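Local coordinates for protein polyketide synthase (Lyngbya majuscula 19L, PDB 3QIT) that forms the terminal alkene of curacin A as a decarboxylating thioesterase, probably hydrolysing the chain's thioester before decarboxylation with loss of sulfate, at residues C19-P24 / V45-A50. Numbering follows the deposited sequence. Where two conformers were deposited one is given.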
ATOM      1  N   CYS B  19      -9.605  -9.110  20.141  1.00 15.31           N
ATOM      2  CA  CYS B  19     -10.415  -8.991  21.345  1.00 15.49           C
ATOM      3  C   CYS B  19     -11.516 -10.020  21.220  1.00 17.79           C
ATOM      4  O   CYS B  19     -12.089 -10.178  20.141  1.00 21.65           O
ATOM      5  CB  CYS B  19     -11.069  -7.627  21.445  1.00 16.66           C
ATOM      6  SG  CYS B  19      -9.903  -6.242  21.503  1.00 21.30           S
ATOM      7  N   SER B  20     -11.800 -10.745  22.290  1.00 16.77           N
ATOM      8  CA  SER B  20     -12.848 -11.750  22.209  0.50 17.89           C
ATOM      9  C   SER B  20     -13.682 -11.843  23.478  1.00 20.35           C
ATOM     10  O   SER B  20     -13.210 -11.541  24.581  1.00 19.36           O
ATOM     11  CB  SER B  20     -12.269 -13.131  21.863  0.50 21.70           C
ATOM     12  OG  SER B  20     -11.559 -13.671  22.957  0.50 20.98           O
ATOM     13  N   TRP B  21     -14.939 -12.253  23.294  1.00 16.23           N
ATOM     14  CA  TRP B  21     -15.868 -12.482  24.387  1.00 16.85           C
ATOM     15  C   TRP B  21     -16.520 -13.822  24.125  1.00 18.42           C
ATOM     16  O   TRP B  21     -16.782 -14.176  22.974  1.00 20.72           O
ATOM     17  CB  TRP B  21     -16.967 -11.410  24.430  1.00 17.12           C
ATOM     18  CG  TRP B  21     -16.490 -10.004  24.629  1.00 18.78           C
ATOM     19  CD1 TRP B  21     -16.474  -9.304  25.793  1.00 21.39           C
ATOM     20  CD2 TRP B  21     -15.978  -9.126  23.620  1.00 17.53           C
ATOM     21  NE1 TRP B  21     -15.985  -8.034  25.573  1.00 21.22           N
ATOM     22  CE2 TRP B  21     -15.695  -7.891  24.244  1.00 20.35           C
ATOM     23  CE3 TRP B  21     -15.776  -9.251  22.240  1.00 17.44           C
ATOM     24  CZ2 TRP B  21     -15.160  -6.792  23.537  1.00 17.98           C
ATOM     25  CZ3 TRP B  21     -15.238  -8.156  21.531  1.00 16.82           C
ATOM     26  CH2 TRP B  21     -14.965  -6.945  22.183  1.00 16.14           C
ATOM     27  N   GLY B  22     -16.767 -14.579  25.188  1.00 19.91           N
ATOM     28  CA  GLY B  22     -17.513 -15.833  25.055  1.00 22.02           C
ATOM     29  C   GLY B  22     -16.610 -17.038  24.923  1.00 22.12           C
ATOM     30  O   GLY B  22     -15.396 -16.894  24.919  1.00 26.50           O
ATOM     31  N   SER B  23     -17.204 -18.234  24.842  1.00 27.78           N
ATOM     32  CA  SER B  23     -16.445 -19.496  24.867  1.00 31.20           C
ATOM     33  C   SER B  23     -15.792 -19.784  23.522  1.00 29.68           C
ATOM     34  O   SER B  23     -16.458 -19.683  22.495  1.00 30.31           O
ATOM     35  CB  SER B  23     -17.365 -20.677  25.224  1.00 35.06           C
ATOM     36  OG  SER B  23     -18.148 -20.420  26.379  1.00 40.76           O
ATOM     37  N   PRO B  24     -14.498 -20.173  23.522  1.00 32.14           N
ATOM     38  CA  PRO B  24     -13.755 -20.448  22.289  1.00 31.13           C
ATOM     39  C   PRO B  24     -14.377 -21.500  21.359  1.00 35.79           C
ATOM     40  O   PRO B  24     -14.070 -21.502  20.173  1.00 36.56           O
ATOM     41  CB  PRO B  24     -12.379 -20.922  22.800  1.00 35.69           C
ATOM     42  CG  PRO B  24     -12.601 -21.290  24.238  1.00 36.95           C
ATOM     43  CD  PRO B  24     -13.635 -20.319  24.709  1.00 34.74           C
ATOM     44  N   VAL B  45     -22.296  -4.567  22.134  1.00 16.33           N
ATOM     45  CA  VAL B  45     -22.899  -5.584  21.258  1.00 16.60           C
ATOM     46  C   VAL B  45     -22.480  -7.022  21.636  1.00 18.69           C
ATOM     47  O   VAL B  45     -23.295  -7.959  21.584  1.00 20.48           O
ATOM     48  CB  VAL B  45     -22.548  -5.301  19.772  1.00 20.35           C
ATOM     49  CG1 VAL B  45     -23.143  -6.378  18.842  1.00 21.57           C
ATOM     50  CG2 VAL B  45     -23.016  -3.882  19.357  1.00 19.89           C
ATOM     51  N   ALA B  46     -21.203  -7.192  21.988  1.00 17.18           N
ATOM     52  CA  ALA B  46     -20.629  -8.505  22.203  1.00 16.33           C
ATOM     53  C   ALA B  46     -21.204  -9.194  23.458  1.00 16.99           C
ATOM     54  O   ALA B  46     -21.436 -10.413  23.432  1.00 19.72           O
ATOM     55  CB  ALA B  46     -19.121  -8.399  22.307  1.00 17.89           C
ATOM     56  N   LEU B  47     -21.420  -8.432  24.529  1.00 17.61           N
ATOM     57  CA  LEU B  47     -21.864  -9.061  25.793  1.00 21.56           C
ATOM     58  C   LEU B  47     -23.162  -9.878  25.621  1.00 21.84           C
ATOM     59  O   LEU B  47     -23.175 -11.060  25.962  1.00 23.51           O
ATOM     60  CB  LEU B  47     -21.934  -8.058  26.976  1.00 20.67           C
ATOM     61  CG  LEU B  47     -20.551  -7.476  27.344  1.00 21.74           C
ATOM     62  CD1 LEU B  47     -20.633  -6.365  28.392  1.00 24.38           C
ATOM     63  CD2 LEU B  47     -19.619  -8.575  27.810  1.00 26.45           C
ATOM     64  N   PRO B  48     -24.222  -9.275  25.041  1.00 23.22           N
ATOM     65  CA  PRO B  48     -25.448 -10.068  24.878  1.00 25.72           C
ATOM     66  C   PRO B  48     -25.291 -11.233  23.901  1.00 25.49           C
ATOM     67  O   PRO B  48     -25.946 -12.260  24.083  1.00 23.49           O
ATOM     68  CB  PRO B  48     -26.476  -9.054  24.350  1.00 26.70           C
ATOM     69  CG  PRO B  48     -25.704  -7.852  23.980  1.00 24.22           C
ATOM     70  CD  PRO B  48     -24.465  -7.848  24.788  1.00 22.79           C
ATOM     71  N   LEU B  49     -24.446 -11.088  22.874  1.00 20.43           N
ATOM     72  CA  LEU B  49     -24.178 -12.223  21.960  1.00 22.45           C
ATOM     73  C   LEU B  49     -23.453 -13.361  22.654  1.00 24.05           C
ATOM     74  O   LEU B  49     -23.773 -14.541  22.446  1.00 25.83           O
ATOM     75  CB  LEU B  49     -23.342 -11.791  20.744  1.00 20.78           C
ATOM     76  CG  LEU B  49     -23.965 -10.792  19.773  1.00 21.15           C
ATOM     77  CD1 LEU B  49     -22.894 -10.271  18.803  1.00 19.86           C
ATOM     78  CD2 LEU B  49     -25.122 -11.442  19.023  1.00 26.01           C
ATOM     79  N   ALA B  50     -22.449 -13.017  23.464  1.00 22.92           N
ATOM     80  CA  ALA B  50     -21.684 -14.045  24.170  1.00 22.90           C
ATOM     81  C   ALA B  50     -22.606 -14.744  25.174  1.00 24.82           C
ATOM     82  O   ALA B  50     -22.509 -15.942  25.365  1.00 24.92           O
ATOM     83  CB  ALA B  50     -20.465 -13.447  24.868  1.00 23.07           C
TER
HETATM   84  O   HOH W   1     -20.081 -17.958  24.355  1.00 27.73           O
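With CG anti to its carbonyl carbon (chi1 -61°) and the indole plane turned nearly perpendicular to the plane of CA, CB and CG (chi2 -99°), Trp21 lays one face of its indole against Ala46 on the helix. The methyl of Ala46 rides 3.7 Å from the centroid of the six-membered ring, 25° off the normal, in a CH-pi contact; its CB is 3.5 Å from Trp21 CE3. Leu47 reaches the pyrrole half, its CD2 methyl 3.8 Å from Trp21 CD1 and set obliquely to the ring. NE1 of Trp21 is tied to Gln43, at the start of the same helix, by a hydrogen bond that, with the packing, would restrain the indole's rotation. In this alpha/beta hydrolase fold, strand 14-21 pairs antiparallel with strand 55-59, and the contact joins the end of strand 14-21 to helix 43-51, which also packs on strand 55-59 through Ala46 and Leu49. Replacing Trp21 with an alanine would probably open a gap beneath the Ala46 methyl and leave Gln43 without its indole partner. One turn further on, Ala50 CB comes to 3.8 Å from Gly22 CA, a close approach at a residue with positive phi, a backbone shape that suits glycine. Just past that point a water accepts from Ser23 N at 2.9 Å and donates a weak bond to Ala50 O, bridging the two backbones, while Arg55 holds the carbonyl O of Gly22.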